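Local coordinates for structural protein ORF131 (Acidianus two-tailed virus, PDB 3FAJ) that forms part of the virion as a structural protein of an archaeal virus and possibly binds DNA, though its precise role is not established, at residues L39-E43 against Y115-K119; L47-V52 against S98-P102. All blocks are in the same frame, centred on the assembly; numbering follows the deposited sequence.

Contact 1 of 2, residues L39-E43 against Y115-K119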
ATOM      1  N   LEU A  39       4.339  -0.358   2.777  1.00 23.28           N
ATOM      2  CA  LEU A  39       4.585  -1.495   1.854  1.00 24.27           C
ATOM      3  C   LEU A  39       5.976  -2.126   2.074  1.00 24.90           C
ATOM      4  O   LEU A  39       6.117  -3.363   2.047  1.00 25.32           O
ATOM      5  CB  LEU A  39       4.388  -1.085   0.399  1.00 24.76           C
ATOM      6  CG  LEU A  39       2.929  -0.725   0.074  1.00 25.36           C
ATOM      7  CD1 LEU A  39       2.881  -0.176  -1.350  1.00 29.40           C
ATOM      8  CD2 LEU A  39       1.988  -1.942   0.254  1.00 28.39           C
ATOM      9  N   ASP A  40       6.989  -1.300   2.290  1.00 24.96           N
ATOM     10  CA  ASP A  40       8.330  -1.821   2.593  1.00 25.54           C
ATOM     11  C   ASP A  40       8.341  -2.656   3.883  1.00 26.00           C
ATOM     12  O   ASP A  40       9.013  -3.694   3.970  1.00 25.92           O
ATOM     13  CB  ASP A  40       9.344  -0.673   2.676  1.00 25.81           C
ATOM     14  CG  ASP A  40       9.686  -0.080   1.314  1.00 27.05           C
ATOM     15  OD1 ASP A  40       9.388  -0.704   0.266  1.00 29.01           O
ATOM     16  OD2 ASP A  40      10.274   1.024   1.306  1.00 28.28           O
ATOM     17  N   MET A  41       7.617  -2.191   4.904  1.00 25.70           N
ATOM     18  CA  MET A  41       7.504  -2.937   6.183  1.00 26.83           C
ATOM     19  C   MET A  41       6.742  -4.253   5.979  1.00 25.93           C
ATOM     20  O   MET A  41       7.096  -5.292   6.566  1.00 25.85           O
ATOM     21  CB  MET A  41       6.798  -2.074   7.218  1.00 26.56           C
ATOM     22  CG  MET A  41       7.602  -0.853   7.613  1.00 27.39           C
ATOM     23  SD  MET A  41       6.735   0.046   8.912  1.00 31.87           S
ATOM     24  CE  MET A  41       5.221   0.525   8.210  1.00 32.33           C
ATOM     25  N   PHE A  42       5.700  -4.207   5.156  1.00 24.00           N
ATOM     26  CA  PHE A  42       4.933  -5.400   4.786  1.00 24.10           C
ATOM     27  C   PHE A  42       5.870  -6.444   4.165  1.00 24.65           C
ATOM     28  O   PHE A  42       5.871  -7.620   4.565  1.00 24.72           O
ATOM     29  CB  PHE A  42       3.814  -5.000   3.804  1.00 24.27           C
ATOM     30  CG  PHE A  42       3.261  -6.143   3.003  1.00 25.08           C
ATOM     31  CD1 PHE A  42       2.461  -7.120   3.609  1.00 26.35           C
ATOM     32  CD2 PHE A  42       3.535  -6.235   1.633  1.00 26.09           C
ATOM     33  CE1 PHE A  42       1.936  -8.196   2.851  1.00 27.38           C
ATOM     34  CE2 PHE A  42       2.999  -7.286   0.872  1.00 27.08           C
ATOM     35  CZ  PHE A  42       2.204  -8.266   1.484  1.00 25.99           C
ATOM     36  N   GLU A  43       6.691  -6.003   3.215  1.00 23.82           N
ATOM     37  CA  GLU A  43       7.569  -6.939   2.487  1.00 23.42           C
ATOM     38  C   GLU A  43       8.669  -7.493   3.367  1.00 23.70           C
ATOM     39  O   GLU A  43       9.174  -8.603   3.118  1.00 22.62           O
ATOM     40  CB  GLU A  43       8.198  -6.251   1.295  1.00 24.01           C
ATOM     41  CG  GLU A  43       7.158  -5.850   0.248  1.00 23.66           C
ATOM     42  CD  GLU A  43       7.782  -5.167  -0.941  1.00 28.20           C
ATOM     43  OE1 GLU A  43       9.013  -5.311  -1.141  1.00 32.08           O
ATOM     44  OE2 GLU A  43       7.063  -4.504  -1.690  1.00 28.24           O
ATOM     45  N   TYR A 115       0.963  -5.325  -8.555  1.00 23.16           N
ATOM     46  CA  TYR A 115       1.456  -4.788  -7.288  1.00 23.76           C
ATOM     47  C   TYR A 115       2.731  -3.982  -7.533  1.00 24.05           C
ATOM     48  O   TYR A 115       2.900  -2.873  -7.016  1.00 24.11           O
ATOM     49  CB  TYR A 115       1.742  -5.926  -6.303  1.00 23.98           C
ATOM     50  CG  TYR A 115       2.467  -5.457  -5.040  1.00 23.27           C
ATOM     51  CD1 TYR A 115       1.753  -5.004  -3.935  1.00 25.38           C
ATOM     52  CD2 TYR A 115       3.860  -5.467  -4.971  1.00 25.14           C
ATOM     53  CE1 TYR A 115       2.417  -4.604  -2.783  1.00 24.93           C
ATOM     54  CE2 TYR A 115       4.548  -5.047  -3.813  1.00 24.86           C
ATOM     55  CZ  TYR A 115       3.799  -4.609  -2.728  1.00 25.83           C
ATOM     56  OH  TYR A 115       4.422  -4.211  -1.558  1.00 26.92           O
ATOM     57  N   GLN A 116       3.644  -4.562  -8.296  1.00 24.08           N
ATOM     58  CA  GLN A 116       4.907  -3.866  -8.588  1.00 24.91           C
ATOM     59  C   GLN A 116       4.625  -2.505  -9.235  1.00 24.51           C
ATOM     60  O   GLN A 116       5.259  -1.504  -8.877  1.00 23.61           O
ATOM     61  CB  GLN A 116       5.793  -4.691  -9.508  1.00 24.99           C
ATOM     62  CG  GLN A 116       6.241  -6.019  -8.894  1.00 27.01           C
ATOM     63  CD  GLN A 116       6.836  -6.999  -9.926  1.00 27.69           C
ATOM     64  OE1 GLN A 116       6.789  -6.773 -11.161  1.00 32.07           O
ATOM     65  NE2 GLN A 116       7.366  -8.116  -9.431  1.00 32.64           N
ATOM     66  N   GLN A 117       3.695  -2.477 -10.189  1.00 22.96           N
ATOM     67  CA  GLN A 117       3.359  -1.228 -10.891  1.00 23.95           C
ATOM     68  C   GLN A 117       2.781  -0.204  -9.917  1.00 24.10           C
ATOM     69  O   GLN A 117       3.146   0.982  -9.964  1.00 23.36           O
ATOM     70  CB  GLN A 117       2.332  -1.478 -11.981  1.00 23.65           C
ATOM     71  CG  GLN A 117       2.805  -2.159 -13.208  1.00 26.80           C
ATOM     72  CD  GLN A 117       1.652  -2.318 -14.173  1.00 32.82           C
ATOM     73  OE1 GLN A 117       0.489  -2.143 -13.787  1.00 36.15           O
ATOM     74  NE2 GLN A 117       1.953  -2.602 -15.429  1.00 32.20           N
ATOM     75  N   ALA A 118       1.867  -0.660  -9.050  1.00 23.75           N
ATOM     76  CA  ALA A 118       1.188   0.246  -8.129  1.00 23.90           C
ATOM     77  C   ALA A 118       2.188   0.830  -7.129  1.00 24.08           C
ATOM     78  O   ALA A 118       2.201   2.035  -6.868  1.00 24.96           O
ATOM     79  CB  ALA A 118       0.027  -0.477  -7.401  1.00 23.90           C
ATOM     80  N   LYS A 119       3.082  -0.020  -6.614  1.00 24.41           N
ATOM     81  CA  LYS A 119       4.087   0.438  -5.657  1.00 24.55           C
ATOM     82  C   LYS A 119       5.043   1.442  -6.313  1.00 24.60           C
ATOM     83  O   LYS A 119       5.347   2.484  -5.737  1.00 25.27           O
ATOM     84  CB  LYS A 119       4.834  -0.763  -5.044  1.00 24.80           C
ATOM     85  CG  LYS A 119       5.864  -0.342  -3.991  1.00 27.77           C
ATOM     86  CD  LYS A 119       6.468  -1.574  -3.340  1.00 29.92           C
ATOM     87  CE  LYS A 119       7.385  -1.159  -2.195  1.00 32.41           C
ATOM     88  NZ  LYS A 119       8.723  -0.712  -2.638  1.00 36.56           N
TER
HETATM   89  O   HOH W   1       9.206  -3.352  -3.776  1.00 40.19           O
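Lys119 and Tyr115 reach across to Leu39, Asp40 and Glu43 and join helix 113-123 to the C-terminal end of helix 31-43. The setting is a mostly helical fold of the RIP/P131 family. The two helix segments run roughly antiparallel, at 143°, and their axes come no closer than 13.0 Å. Long side chains therefore bridge the gap.

Lys119 spans it alongside Leu39, which points the other way. Its CG is anti to the backbone N, and the chain stays extended as far as CE. Lys119 CG packs 4.0 Å from Leu39 CD1. Lys119 CD lies 3.4 Å from Glu43 OE2. Lys119 CE sits among Leu39 CB, Asp40 OD1 and Glu43 OE2. The lysine chain then bends at its last torsion (Lys119 chi4 -80°), and Lys119 NZ makes a salt bridge to Asp40 OD1 at 3.0 Å. The Asp40 side chain crosses the lysine at about a right angle, and the ammonium meets OD1 nearly in line with the C-O bond. NZ also donates to a water that in turn donates to Glu43 OE2, so the second carboxylate is tied to the lysine indirectly.

Tyr115 comes in from the direction opposite to Glu43. Its ring and the carboxylate are turned 55° apart, with OE2 in the ring plane at the edge. The ring edge also meets Leu39, and the hydroxyl lies near the plane of Phe42 at that ring's edge. Ile78 and Met81 of helix 69-86 also touch Tyr115. The hydroxyl of the buried Tyr115 donates to Glu43. Two donors, hydroxyl and water, thus hold OE2, which probably favours the charged carboxylate. Tyr115 OH sits 2.7 Å from Glu43 OE2, on the anti lone pair of that oxygen.

Contact 2 of 2, residues L47-V52 against S98-P102; sequences LGYPEV and SQPIP
Tyr49 and Gln99 form an antiparallel hydrogen-bonded pair, with CA atoms 5.5 Å apart, in a very short, weakly bonded two-stranded sheet. Tyr49 N donates to Gln99 O at 2.8 Å, almost straight at 163°. Gln99 N returns a more bent bond to Tyr49 O, and Ser98 CA adds a CA-H...O contact to the same oxygen.

Ile101 carries most of the apolar contact. Its CG1 lies beside Leu47 O. Ile101 CD1 reaches further, to Tyr49 CB at 3.7 Å. Val52 CG1 lies 3.9 Å from the same Ile101 CD1, and the Val52 and Ile101 side chains cross at about a right angle. The Tyr49 ring swings away from the other segment, its CG anti to the backbone N (chi1 -176°). One face of the Tyr49 ring has Pro50 CB over its centre, 4.1 Å above the plane. The peptide between these two residues is cis.

The extended Glu51 side chain reaches Gly48 within its own segment. Glu51 OE1 accepts from Gly48 N at 3.0 Å, on the anti side and somewhat out of the carboxylate plane. A water accepts from Glu51 N and hydrogen-bonds Ser98 OG, tying the helix start to the other segment.

Pro50 and Pro102 occupy the N-cap positions of helices 51-66 and 103-111. The sheet thus joins the starts of two helices, while Met86 of helix 69-86 touches both Tyr49 and Gln99.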
ATOM      1  N   LEU A  47       5.211  -6.174   9.532  1.00 27.65           N
ATOM      2  CA  LEU A  47       3.790  -5.914   9.763  1.00 29.08           C
ATOM      3  C   LEU A  47       3.005  -7.205   9.759  1.00 29.88           C
ATOM      4  O   LEU A  47       3.431  -8.216   9.195  1.00 32.22           O
ATOM      5  CB  LEU A  47       3.244  -5.018   8.662  1.00 29.94           C
ATOM      6  CG  LEU A  47       3.221  -3.511   8.854  1.00 31.85           C
ATOM      7  CD1 LEU A  47       4.341  -2.935   9.724  1.00 30.77           C
ATOM      8  CD2 LEU A  47       3.111  -2.857   7.472  1.00 32.47           C
ATOM      9  N   GLY A  48       1.855  -7.178  10.398  1.00 28.56           N
ATOM     10  CA  GLY A  48       0.999  -8.337  10.403  1.00 27.42           C
ATOM     11  C   GLY A  48      -0.269  -8.020   9.643  1.00 25.80           C
ATOM     12  O   GLY A  48      -0.397  -6.948   9.026  1.00 25.17           O
ATOM     13  N   TYR A  49      -1.185  -8.979   9.662  1.00 24.57           N
ATOM     14  CA  TYR A  49      -2.493  -8.801   9.064  1.00 24.27           C
ATOM     15  C   TYR A  49      -3.486  -8.906  10.199  1.00 23.65           C
ATOM     16  O   TYR A  49      -3.373  -9.812  11.027  1.00 23.49           O
ATOM     17  CB  TYR A  49      -2.775  -9.869   8.003  1.00 24.47           C
ATOM     18  CG  TYR A  49      -4.093  -9.682   7.285  1.00 24.45           C
ATOM     19  CD1 TYR A  49      -4.204  -8.788   6.211  1.00 24.74           C
ATOM     20  CD2 TYR A  49      -5.233 -10.391   7.679  1.00 23.67           C
ATOM     21  CE1 TYR A  49      -5.427  -8.611   5.548  1.00 25.35           C
ATOM     22  CE2 TYR A  49      -6.460 -10.215   7.011  1.00 25.73           C
ATOM     23  CZ  TYR A  49      -6.532  -9.321   5.940  1.00 26.42           C
ATOM     24  OH  TYR A  49      -7.735  -9.123   5.282  1.00 26.53           O
ATOM     25  N   PRO A  50      -4.477  -8.003  10.236  1.00 23.78           N
ATOM     26  CA  PRO A  50      -4.829  -6.945   9.279  1.00 24.03           C
ATOM     27  C   PRO A  50      -4.114  -5.596   9.423  1.00 24.39           C
ATOM     28  O   PRO A  50      -4.492  -4.658   8.730  1.00 24.92           O
ATOM     29  CB  PRO A  50      -6.326  -6.748   9.546  1.00 24.06           C
ATOM     30  CG  PRO A  50      -6.431  -6.954  11.009  1.00 23.86           C
ATOM     31  CD  PRO A  50      -5.456  -8.080  11.338  1.00 23.89           C
ATOM     32  N   GLU A  51      -3.106  -5.491  10.292  1.00 24.49           N
ATOM     33  CA  GLU A  51      -2.365  -4.221  10.464  1.00 25.48           C
ATOM     34  C   GLU A  51      -2.003  -3.560   9.136  1.00 24.35           C
ATOM     35  O   GLU A  51      -2.217  -2.358   8.949  1.00 23.62           O
ATOM     36  CB  GLU A  51      -1.087  -4.430  11.297  0.80 25.66           C
ATOM     37  CG  GLU A  51      -0.122  -3.228  11.317  0.80 28.12           C
ATOM     38  CD  GLU A  51       1.192  -3.508  12.055  0.80 28.84           C
ATOM     39  OE1 GLU A  51       1.623  -4.682  12.130  0.80 32.46           O
ATOM     40  OE2 GLU A  51       1.806  -2.542  12.566  0.80 33.68           O
ATOM     41  N   VAL A  52      -1.483  -4.353   8.206  1.00 23.37           N
ATOM     42  CA  VAL A  52      -1.020  -3.791   6.948  1.00 23.84           C
ATOM     43  C   VAL A  52      -2.157  -3.134   6.185  1.00 24.00           C
ATOM     44  O   VAL A  52      -1.990  -2.001   5.710  1.00 23.91           O
ATOM     45  CB  VAL A  52      -0.258  -4.822   6.058  1.00 24.56           C
ATOM     46  CG1 VAL A  52      -1.109  -6.053   5.727  1.00 25.18           C
ATOM     47  CG2 VAL A  52       0.270  -4.134   4.756  1.00 25.33           C
ATOM     48  N   SER A  98      -4.729 -10.713  15.018  1.00 34.15           N
ATOM     49  CA  SER A  98      -3.462 -10.361  14.376  1.00 34.38           C
ATOM     50  C   SER A  98      -2.571 -11.570  14.120  1.00 33.19           C
ATOM     51  O   SER A  98      -2.518 -12.501  14.924  1.00 32.87           O
ATOM     52  CB  SER A  98      -2.688  -9.340  15.217  1.00 34.97           C
ATOM     53  OG  SER A  98      -1.459  -9.022  14.580  1.00 37.73           O
ATOM     54  N   GLN A  99      -1.855 -11.541  13.002  1.00 31.91           N
ATOM     55  CA  GLN A  99      -0.913 -12.612  12.671  1.00 30.62           C
ATOM     56  C   GLN A  99       0.168 -12.063  11.738  1.00 28.81           C
ATOM     57  O   GLN A  99      -0.110 -11.162  10.954  1.00 27.59           O
ATOM     58  CB  GLN A  99      -1.641 -13.789  12.008  1.00 30.41           C
ATOM     59  CG  GLN A  99      -2.402 -13.467  10.699  1.00 31.87           C
ATOM     60  CD  GLN A  99      -3.535 -14.465  10.425  1.00 32.68           C
ATOM     61  OE1 GLN A  99      -3.663 -15.488  11.115  1.00 37.58           O
ATOM     62  NE2 GLN A  99      -4.365 -14.165   9.437  1.00 33.89           N
ATOM     63  N   PRO A 100       1.405 -12.593  11.820  1.00 27.41           N
ATOM     64  CA  PRO A 100       2.371 -12.262  10.765  1.00 26.81           C
ATOM     65  C   PRO A 100       1.872 -12.742   9.411  1.00 26.23           C
ATOM     66  O   PRO A 100       1.064 -13.685   9.338  1.00 26.80           O
ATOM     67  CB  PRO A 100       3.618 -13.066  11.162  1.00 26.23           C
ATOM     68  CG  PRO A 100       3.114 -14.117  12.061  1.00 27.60           C
ATOM     69  CD  PRO A 100       2.004 -13.478  12.831  1.00 27.85           C
ATOM     70  N   ILE A 101       2.342 -12.081   8.367  1.00 26.26           N
ATOM     71  CA  ILE A 101       1.999 -12.394   6.986  1.00 26.45           C
ATOM     72  C   ILE A 101       2.811 -13.645   6.631  1.00 25.39           C
ATOM     73  O   ILE A 101       4.031 -13.669   6.857  1.00 24.55           O
ATOM     74  CB  ILE A 101       2.404 -11.252   6.021  1.00 26.66           C
ATOM     75  CG1 ILE A 101       1.960  -9.852   6.513  1.00 29.84           C
ATOM     76  CG2 ILE A 101       1.908 -11.528   4.588  1.00 27.98           C
ATOM     77  CD1 ILE A 101       0.500  -9.515   6.269  1.00 30.27           C
ATOM     78  N   PRO A 102       2.153 -14.696   6.107  1.00 24.95           N
ATOM     79  CA  PRO A 102       2.914 -15.880   5.675  1.00 24.04           C
ATOM     80  C   PRO A 102       3.898 -15.522   4.554  1.00 22.68           C
ATOM     81  O   PRO A 102       3.574 -14.709   3.700  1.00 22.67           O
ATOM     82  CB  PRO A 102       1.837 -16.809   5.113  1.00 24.90           C
ATOM     83  CG  PRO A 102       0.548 -16.306   5.687  1.00 24.91           C
ATOM     84  CD  PRO A 102       0.700 -14.847   5.882  1.00 24.99           C
TER
HETATM   85  O   HOH W   2      -2.006  -7.186  12.639  1.00 27.25           O

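In the fold
Contacts 1 and 2 have centres about 14 Å apart and touch directly. Contact 2 is nested in the chain loop that contact 1 closes. Helix 31-43 supplies one side of contact 1, and the chain then leads into strand 48-49 of contact 2. Phe42 joins them. Phe42 CE1 packs 3.8 Å from Ile101 CG2, and Phe42 CB lies equally far from Val52 CG2. Next to it, Met41 CB packs 3.6 Å from Leu47 CD1. The centre of contact 1 is about 6 Å from the centre of the chain, that of contact 2 about 13 Å. Helix 69-86 touches side chains of both contacts, through Ile78 in contact 1 and Ile82 in contact 2.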